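Local coordinates for protein glycosyl hydrolase 25 (Streptococcus pneumoniae, PDB 4FF5) that probably hydrolyses glycosidic bonds in peptidoglycan, as a family 25 glycosyl hydrolase with a TIM-barrel fold, and acts as a virulence factor in host-cell invasion, at residues P53-L57 with L244-I249; D225-H229 with T258-L262; A136-Y140 with K173-A179. All coordinates share one frame; numbering follows the deposited sequence.

Contact 1: P53-L57 with L244-I249; sequences PIIDL and LDINVI
The closing seam of the family 25 barrel, where its first strand meets its last, is built on Ile-54 and Asn-247, an antiparallel hydrogen-bonded pair between strands 54-57 and 244-249. From 54-57 round to 228-232 all neighbouring strands run parallel; 244-249 is antiparallel to both its neighbours. Asn-247 N approaches Ile-54 O nearly along the C=O axis at 2.7 Å, and Ile-54 N returns a bond to Asn-247 O. The same Ile-54 oxygen takes a second donor, Asn-247 ND2 at 3.1 Å, which sits above the carbonyl plane. With CG beside its own backbone N (chi1 -54°), the Asn-247 side chain runs along the seam, and its remaining ND2 hydrogen points almost straight at Asp-56 OD1, 2.9 Å away. That oxygen uses its anti lone pair and lies in the plane of the amide. Trp-205 NE1 binds the amide oxygen of Asn-247, while Gln-230 adds a further donor to Asp-56 OD1.

Asp-56 OD2 comes within 2.5 Å of Asp-245 OD1, the two carboxylate planes being turned 50° apart. Asp-56 N to Asp-245 O is only a weak bond; a water accepts from Asp-245 N and donates to Asp-56 O. On the other face of the sheet, Ile-55 CG2 rests against Ile-246 CD1 at 3.8 Å, and just before the strand Pro-53 CB presses on Ile-246 CG2 at 3.3 Å. Ile-54 and Ile-249 meet through their CD1 methyls, on the face that carries Asn-247. With ND2 giving two bonds and OD1 taking one from Trp-205, the amide has little reason to flip, and with Gln-230 it probably holds the Asp-56 carboxylate in its rotation beside Asp-245.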
loop_
_atom_site.group_PDB
_atom_site.type_symbol
_atom_site.label_atom_id
_atom_site.label_comp_id
_atom_site.label_asym_id
_atom_site.label_seq_id
_atom_site.Cartn_x
_atom_site.Cartn_y
_atom_site.Cartn_z
ATOM N N PRO A 53 8.208 10.327 -6.620
ATOM C CA PRO A 53 8.081 9.197 -5.698
ATOM C C PRO A 53 6.656 8.632 -5.623
ATOM O O PRO A 53 5.697 9.303 -6.023
ATOM C CB PRO A 53 8.460 9.812 -4.354
ATOM C CG PRO A 53 8.099 11.241 -4.478
ATOM C CD PRO A 53 8.373 11.609 -5.910
ATOM N N ILE A 54 6.544 7.400 -5.132
ATOM C CA ILE A 54 5.257 6.786 -4.814
ATOM C C ILE A 54 5.003 6.970 -3.313
ATOM O O ILE A 54 5.866 6.648 -2.486
ATOM C CB ILE A 54 5.249 5.283 -5.175
ATOM C CG1 ILE A 54 5.398 5.097 -6.706
ATOM C CG2 ILE A 54 4.014 4.578 -4.606
ATOM C CD1 ILE A 54 6.013 3.754 -7.074
ATOM N N ILE A 55 3.829 7.494 -2.966
ATOM C CA ILE A 55 3.469 7.661 -1.566
ATOM C C ILE A 55 2.439 6.619 -1.120
ATOM O O ILE A 55 1.767 5.975 -1.942
ATOM C CB ILE A 55 2.945 9.093 -1.257
ATOM C CG1 ILE A 55 1.586 9.328 -1.948
ATOM C CG2 ILE A 55 4.002 10.131 -1.643
ATOM C CD1 ILE A 55 0.941 10.671 -1.611
ATOM N N ASP A 56 2.378 6.412 0.191
ATOM C CA ASP A 56 1.251 5.722 0.806
ATOM C C ASP A 56 0.676 6.619 1.903
ATOM O O ASP A 56 1.415 7.362 2.573
ATOM C CB ASP A 56 1.583 4.289 1.262
ATOM C CG ASP A 56 2.665 4.234 2.341
ATOM O OD1 ASP A 56 3.857 4.069 1.988
ATOM O OD2 ASP A 56 2.315 4.364 3.541
ATOM N N LEU A 57 -0.648 6.561 2.032
ATOM C CA LEU A 57 -1.427 7.466 2.856
ATOM C C LEU A 57 -2.492 6.666 3.559
ATOM O O LEU A 57 -2.926 5.613 3.060
ATOM C CB LEU A 57 -2.170 8.478 1.977
ATOM C CG LEU A 57 -1.423 9.525 1.204
ATOM C CD1 LEU A 57 -2.391 10.112 0.191
ATOM C CD2 LEU A 57 -0.935 10.607 2.160
ATOM N N LEU A 244 5.405 11.995 5.462
ATOM C CA LEU A 244 4.811 11.031 4.534
ATOM C C LEU A 244 5.688 9.801 4.343
ATOM O O LEU A 244 6.928 9.901 4.241
ATOM C CB LEU A 244 4.586 11.662 3.156
ATOM C CG LEU A 244 3.374 12.558 2.922
ATOM C CD1 LEU A 244 3.459 13.191 1.540
ATOM C CD2 LEU A 244 2.098 11.742 3.091
ATOM N N ASP A 245 5.035 8.651 4.256
ATOM C CA ASP A 245 5.702 7.443 3.805
ATOM C C ASP A 245 6.022 7.590 2.331
ATOM O O ASP A 245 5.101 7.804 1.521
ATOM C CB ASP A 245 4.780 6.226 3.938
ATOM C CG ASP A 245 4.524 5.801 5.382
ATOM O OD1 ASP A 245 3.617 4.950 5.589
ATOM O OD2 ASP A 245 5.197 6.292 6.311
ATOM N N ILE A 246 7.297 7.397 1.965
ATOM C CA ILE A 246 7.703 7.469 0.564
ATOM C C ILE A 246 8.315 6.151 0.120
ATOM O O ILE A 246 9.033 5.484 0.883
ATOM C CB ILE A 246 8.719 8.604 0.249
ATOM C CG1 ILE A 246 8.365 9.893 0.986
ATOM C CG2 ILE A 246 8.824 8.798 -1.266
ATOM C CD1 ILE A 246 7.032 10.490 0.605
ATOM N N ASN A 247 7.992 5.807 -1.119
ATOM C CA ASN A 247 8.353 4.552 -1.735
ATOM C C ASN A 247 9.025 4.796 -3.078
ATOM O O ASN A 247 8.781 5.815 -3.755
ATOM C CB ASN A 247 7.082 3.712 -1.958
ATOM C CG ASN A 247 6.278 3.532 -0.689
ATOM O OD1 ASN A 247 6.555 2.643 0.103
ATOM N ND2 ASN A 247 5.300 4.411 -0.467
ATOM N N VAL A 248 9.847 3.846 -3.489
ATOM C CA VAL A 248 10.387 3.871 -4.849
ATOM C C VAL A 248 10.329 2.450 -5.443
ATOM O O VAL A 248 10.432 1.470 -4.715
ATOM C CB VAL A 248 11.815 4.479 -4.850
ATOM C CG1 VAL A 248 12.804 3.535 -4.169
ATOM C CG2 VAL A 248 12.275 4.810 -6.261
ATOM N N ILE A 249 10.105 2.348 -6.753
ATOM C CA ILE A 249 10.329 1.083 -7.471
ATOM C C ILE A 249 11.801 0.647 -7.231
ATOM O O ILE A 249 12.719 1.467 -7.299
ATOM C CB ILE A 249 10.048 1.240 -8.991
ATOM C CG1 ILE A 249 8.569 1.590 -9.290
ATOM C CG2 ILE A 249 10.485 0.000 -9.779
ATOM C CD1 ILE A 249 7.537 0.669 -8.671
HETATM O O HOH W 1 2.162 8.612 4.819
#

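Contact 2: D225-H229 with T258-L262; sequences DYDIH and TFRKL
Asp-227, the last residue before strand 228-232 begins, brings its backbone closest to the helix at Thr-258, the two CA atoms lying 6.7 Å apart, and both Asp-227 and Ile-228 direct their side chains toward helical turn 258-262. The polar half of the contact belongs to Asp-227 and Lys-261. From a CG anti to the backbone N (chi1 178°), the lysine chain stays extended to its end and crosses the Asp-227 side chain at about a right angle. NZ forms a salt bridge with Asp-227 OD2 at 2.7 Å, using the syn lone pair, on the side of the other oxygen. A water joins the second oxygen to the same ammonium group: it donates to Asp-227 OD1 at 2.9 Å and accepts from Lys-261 NZ at 3.2 Å. The carboxylate and the ammonium group are thus linked twice, once directly and once through the water, which limits how far the carboxylate can turn.

In the TIM barrel of this family the strands enclose a core of side chains, and helix 255-263, following the last strand, packs across the end where strand 228-232 starts. Ser-203 OG on the neighbouring strand also binds Asp-227 OD2, and Lys-261 NZ reaches the carbonyl oxygen of Thr-202, so the ion pair is tied to the start of strand 203-207 as well. Beneath the charges the packing is apolar. Leu-262 CD1 lies 3.8 Å from Ile-228 CG2, and that leucine also touches Trp-152 and Ile-249. One turn earlier, Thr-258 sets its methyl CG2 3.7 Å from Asp-227 CB, while its hydroxyl is turned back to the carbonyl oxygen of Asn-254, just before the helix begins.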
loop_
_atom_site.group_PDB
_atom_site.type_symbol
_atom_site.label_atom_id
_atom_site.label_comp_id
_atom_site.label_asym_id
_atom_site.label_seq_id
_atom_site.Cartn_x
_atom_site.Cartn_y
_atom_site.Cartn_z
ATOM N N ASP A 225 13.339 -11.014 -4.580
ATOM C CA ASP A 225 13.102 -9.999 -5.639
ATOM C C ASP A 225 11.860 -9.101 -5.462
ATOM O O ASP A 225 10.819 -9.262 -6.134
ATOM C CB ASP A 225 13.069 -10.642 -7.027
ATOM C CG ASP A 225 11.766 -11.348 -7.308
ATOM O OD1 ASP A 225 11.322 -12.139 -6.451
ATOM O OD2 ASP A 225 11.179 -11.107 -8.390
ATOM N N TYR A 226 11.975 -8.103 -4.613
ATOM C CA TYR A 226 10.854 -7.199 -4.345
ATOM C C TYR A 226 10.704 -6.119 -5.452
ATOM O O TYR A 226 11.677 -5.755 -6.128
ATOM C CB TYR A 226 11.056 -6.588 -2.958
ATOM C CG TYR A 226 12.355 -5.814 -2.854
ATOM C CD1 TYR A 226 12.400 -4.447 -3.139
ATOM C CD2 TYR A 226 13.547 -6.457 -2.488
ATOM C CE1 TYR A 226 13.592 -3.744 -3.079
ATOM C CE2 TYR A 226 14.750 -5.767 -2.446
ATOM C CZ TYR A 226 14.766 -4.411 -2.733
ATOM O OH TYR A 226 15.944 -3.713 -2.648
ATOM N N ASP A 227 9.485 -5.600 -5.608
ATOM C CA ASP A 227 9.187 -4.611 -6.638
ATOM C C ASP A 227 9.284 -3.179 -6.135
ATOM O O ASP A 227 9.539 -2.245 -6.899
ATOM C CB ASP A 227 7.763 -4.826 -7.156
ATOM C CG ASP A 227 7.642 -6.014 -8.073
ATOM O OD1 ASP A 227 8.660 -6.458 -8.634
ATOM O OD2 ASP A 227 6.506 -6.497 -8.255
ATOM N N ILE A 228 9.049 -2.988 -4.844
ATOM C CA ILE A 228 8.882 -1.623 -4.335
ATOM C C ILE A 228 9.380 -1.562 -2.878
ATOM O O ILE A 228 9.244 -2.521 -2.119
ATOM C CB ILE A 228 7.411 -1.135 -4.547
ATOM C CG1 ILE A 228 7.198 0.303 -4.032
ATOM C CG2 ILE A 228 6.398 -2.153 -4.022
ATOM C CD1 ILE A 228 5.965 0.995 -4.600
ATOM N N HIS A 229 9.991 -0.430 -2.544
ATOM C CA HIS A 229 10.723 -0.219 -1.303
ATOM C C HIS A 229 10.194 0.997 -0.587
ATOM O O HIS A 229 10.221 2.125 -1.107
ATOM C CB HIS A 229 12.213 -0.098 -1.636
ATOM C CG HIS A 229 13.078 0.453 -0.524
ATOM N ND1 HIS A 229 14.205 1.152 -0.778
ATOM C CD2 HIS A 229 12.970 0.368 0.875
ATOM C CE1 HIS A 229 14.776 1.517 0.382
ATOM N NE2 HIS A 229 14.029 1.031 1.394
ATOM N N THR A 258 7.864 -2.204 -14.137
ATOM C CA THR A 258 7.403 -2.471 -12.778
ATOM C C THR A 258 6.346 -1.468 -12.326
ATOM O O THR A 258 5.381 -1.831 -11.657
ATOM C CB THR A 258 8.585 -2.544 -11.790
ATOM O OG1 THR A 258 9.519 -3.534 -12.256
ATOM C CG2 THR A 258 8.109 -2.965 -10.390
ATOM N N PHE A 259 6.522 -0.208 -12.695
ATOM C CA PHE A 259 5.485 0.774 -12.443
ATOM C C PHE A 259 4.178 0.383 -13.150
ATOM O O PHE A 259 3.100 0.479 -12.568
ATOM C CB PHE A 259 5.925 2.187 -12.876
ATOM C CG PHE A 259 4.950 3.245 -12.479
ATOM C CD1 PHE A 259 5.052 3.872 -11.243
ATOM C CD2 PHE A 259 3.889 3.569 -13.309
ATOM C CE1 PHE A 259 4.113 4.819 -10.853
ATOM C CE2 PHE A 259 2.959 4.521 -12.940
ATOM C CZ PHE A 259 3.068 5.141 -11.705
ATOM N N ARG A 260 4.276 -0.015 -14.422
ATOM C CA ARG A 260 3.109 -0.484 -15.172
ATOM C C ARG A 260 2.423 -1.621 -14.423
ATOM O O ARG A 260 1.213 -1.599 -14.216
ATOM C CB ARG A 260 3.488 -0.962 -16.586
ATOM C CG ARG A 260 2.289 -1.530 -17.342
ATOM C CD ARG A 260 2.690 -2.258 -18.622
ATOM N N LYS A 261 3.209 -2.611 -14.019
ATOM C CA LYS A 261 2.701 -3.733 -13.252
ATOM C C LYS A 261 1.878 -3.286 -12.028
ATOM O O LYS A 261 0.778 -3.791 -11.778
ATOM C CB LYS A 261 3.872 -4.587 -12.791
ATOM C CG LYS A 261 3.446 -5.751 -11.933
ATOM C CD LYS A 261 4.617 -6.658 -11.625
ATOM C CE LYS A 261 4.308 -7.530 -10.434
ATOM N NZ LYS A 261 5.514 -8.316 -10.026
ATOM N N LEU A 262 2.425 -2.340 -11.273
ATOM C CA LEU A 262 1.858 -1.985 -9.961
ATOM C C LEU A 262 0.752 -0.949 -10.034
ATOM O O LEU A 262 -0.119 -0.907 -9.152
ATOM C CB LEU A 262 2.955 -1.494 -9.006
ATOM C CG LEU A 262 4.091 -2.501 -8.706
ATOM C CD1 LEU A 262 4.996 -1.983 -7.595
ATOM C CD2 LEU A 262 3.559 -3.869 -8.326
HETATM O O HOH W 2 8.479 -7.774 -11.180
#

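Contact 3: A136-Y140 with K173-A179; sequences AEVFY and KLASLGA
Tyr-140 on helix 129-143 lies against Leu-174, Leu-177 and the turn that ends helix 163-177, two neighbouring helices in the outer layer of the TIM barrel. The helices belong to successive beta-alpha units; their short segments approach to 9.3 Å and cross at -45°. The tyrosine serves as a guide across the interface. Its CB already sits between two methyls, Leu-174 CD1 at 3.7 Å and Leu-177 CD1 a little farther off. Because CG is anti to the backbone N (chi1 -170°), the ring swings out over the neighbouring helix. Leu-177 CB then lies over one ring face, a CH-pi contact 4.1 Å from the centroid and displaced toward CD1. CD2 keeps company with Leu-174 CD1, whose sister methyl CD2 reaches Phe-139 CE2 on the barrel side.

Farther along, Tyr-140 CE1 passes Leu-177 O at 3.4 Å, and Tyr-140 CE2 meets Ala-179 through its backbone N and, at 3.8 Å, Ala-179 CB. The ring has thus arrived at a Schellman motif: Gly-178 takes a positive phi (126°), Gly-178 N bonds to Ala-175 O, and Ala-179 N to Leu-174 O. Ala-136 CB rests on CB and CG of Lys-173; nearer the rim, Glu-137 and Lys-173 bring opposite charges near each other, beyond salt-bridge range. At its tip, Tyr-140 OH engages two waters, at 2.9 Å and 2.6 Å; the nearer lies in the ring plane at its edge and donates to Leu-177 O, while the other donates weakly to Gly-178 O.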
loop_
_atom_site.group_PDB
_atom_site.type_symbol
_atom_site.label_atom_id
_atom_site.label_comp_id
_atom_site.label_asym_id
_atom_site.label_seq_id
_atom_site.Cartn_x
_atom_site.Cartn_y
_atom_site.Cartn_z
ATOM N N ALA A 136 -10.642 -9.366 4.973
ATOM C CA ALA A 136 -10.443 -9.406 3.519
ATOM C C ALA A 136 -11.723 -9.024 2.786
ATOM O O ALA A 136 -11.675 -8.325 1.786
ATOM C CB ALA A 136 -9.962 -10.782 3.067
ATOM N N GLU A 137 -12.870 -9.486 3.281
ATOM C CA GLU A 137 -14.130 -9.151 2.616
ATOM C C GLU A 137 -14.511 -7.677 2.794
ATOM O O GLU A 137 -14.883 -7.014 1.825
ATOM C CB GLU A 137 -15.263 -10.091 3.050
ATOM C CG GLU A 137 -16.560 -9.814 2.307
ATOM C CD GLU A 137 -17.544 -10.963 2.356
ATOM O OE1 GLU A 137 -17.304 -11.934 3.109
ATOM O OE2 GLU A 137 -18.556 -10.890 1.619
ATOM N N VAL A 138 -14.407 -7.178 4.026
ATOM C CA VAL A 138 -14.639 -5.762 4.342
ATOM C C VAL A 138 -13.765 -4.839 3.479
ATOM O O VAL A 138 -14.216 -3.764 3.009
ATOM C CB VAL A 138 -14.389 -5.491 5.853
ATOM C CG1 VAL A 138 -14.439 -3.999 6.181
ATOM C CG2 VAL A 138 -15.394 -6.255 6.712
ATOM N N PHE A 139 -12.518 -5.267 3.286
ATOM C CA PHE A 139 -11.478 -4.518 2.555
ATOM C C PHE A 139 -11.819 -4.524 1.082
ATOM O O PHE A 139 -11.872 -3.480 0.454
ATOM C CB PHE A 139 -10.138 -5.207 2.813
ATOM C CG PHE A 139 -8.981 -4.726 1.973
ATOM C CD1 PHE A 139 -8.727 -3.356 1.775
ATOM C CD2 PHE A 139 -8.054 -5.655 1.482
ATOM C CE1 PHE A 139 -7.619 -2.935 1.033
ATOM C CE2 PHE A 139 -6.940 -5.229 0.758
ATOM C CZ PHE A 139 -6.715 -3.870 0.545
ATOM N N TYR A 140 -12.080 -5.715 0.538
ATOM C CA TYR A 140 -12.444 -5.817 -0.863
ATOM C C TYR A 140 -13.705 -5.016 -1.206
ATOM O O TYR A 140 -13.726 -4.310 -2.208
ATOM C CB TYR A 140 -12.592 -7.266 -1.305
ATOM C CG TYR A 140 -12.733 -7.410 -2.795
ATOM C CD1 TYR A 140 -13.999 -7.530 -3.384
ATOM C CD2 TYR A 140 -11.615 -7.371 -3.623
ATOM C CE1 TYR A 140 -14.138 -7.646 -4.756
ATOM C CE2 TYR A 140 -11.743 -7.481 -4.997
ATOM C CZ TYR A 140 -13.002 -7.626 -5.551
ATOM O OH TYR A 140 -13.126 -7.736 -6.902
ATOM N N LYS A 173 -8.856 -15.467 0.486
ATOM C CA LYS A 173 -10.202 -14.905 0.490
ATOM C C LYS A 173 -10.315 -13.746 -0.501
ATOM O O LYS A 173 -11.278 -13.666 -1.280
ATOM C CB LYS A 173 -10.635 -14.490 1.897
ATOM C CG LYS A 173 -12.050 -13.916 1.969
ATOM C CD LYS A 173 -13.095 -15.036 1.849
ATOM C CE LYS A 173 -14.483 -14.510 2.185
ATOM N NZ LYS A 173 -15.475 -15.619 2.141
ATOM N N LEU A 174 -9.315 -12.863 -0.501
ATOM C CA LEU A 174 -9.312 -11.723 -1.406
ATOM C C LEU A 174 -9.352 -12.181 -2.863
ATOM O O LEU A 174 -10.107 -11.638 -3.668
ATOM C CB LEU A 174 -8.062 -10.882 -1.145
ATOM C CG LEU A 174 -7.978 -9.452 -1.647
ATOM C CD1 LEU A 174 -9.183 -8.653 -1.168
ATOM C CD2 LEU A 174 -6.681 -8.815 -1.171
ATOM N N ALA A 175 -8.550 -13.202 -3.184
ATOM C CA ALA A 175 -8.532 -13.796 -4.537
ATOM C C ALA A 175 -9.908 -14.310 -4.948
ATOM O O ALA A 175 -10.406 -13.986 -6.032
ATOM C CB ALA A 175 -7.499 -14.922 -4.611
ATOM N N SER A 176 -10.526 -15.094 -4.070
ATOM C CA SER A 176 -11.835 -15.685 -4.327
ATOM C C SER A 176 -12.945 -14.635 -4.517
ATOM O O SER A 176 -13.964 -14.919 -5.127
ATOM C CB SER A 176 -12.223 -16.638 -3.196
ATOM O OG SER A 176 -12.706 -15.908 -2.084
ATOM N N LEU A 177 -12.749 -13.434 -3.973
ATOM C CA LEU A 177 -13.723 -12.363 -4.143
ATOM C C LEU A 177 -13.519 -11.638 -5.465
ATOM O O LEU A 177 -14.390 -10.890 -5.902
ATOM C CB LEU A 177 -13.681 -11.364 -2.980
ATOM C CG LEU A 177 -14.122 -11.843 -1.599
ATOM C CD1 LEU A 177 -13.654 -10.826 -0.577
ATOM C CD2 LEU A 177 -15.629 -12.082 -1.506
ATOM N N GLY A 178 -12.359 -11.842 -6.085
ATOM C CA GLY A 178 -12.078 -11.297 -7.415
ATOM C C GLY A 178 -10.822 -10.455 -7.601
ATOM O O GLY A 178 -10.503 -10.061 -8.728
ATOM N N ALA A 179 -10.128 -10.141 -6.510
ATOM C CA ALA A 179 -8.848 -9.423 -6.606
ATOM C C ALA A 179 -7.839 -10.242 -7.417
ATOM O O ALA A 179 -7.684 -11.433 -7.185
ATOM C CB ALA A 179 -8.288 -9.132 -5.227
HETATM O O HOH W 3 -10.874 -6.886 -8.446
HETATM O O HOH W 4 -15.340 -8.634 -7.804
#

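Contacts 1 and 2 are buried and adjoin, their centres 12 Å apart: strands 228-232 and 244-249 are sheet neighbours, Val-248 O probably accepts a hydrogen bond from His-229 N, and Ile-54 CD1 packs on Ile-228 CD1. Contact 3 lies farther out and is only partly buried, its centre about 24 Å from that of contact 1, across the centre of the chain. Chemistry follows place. Strand pairing at the seam relies on backbone bonds and a polar network, the strand-helix contact on one ion pair, its aspartate buried, over apolar packing, and the helix-helix contact on side-chain packing, with direct polar bonding replaced by waters at its margin.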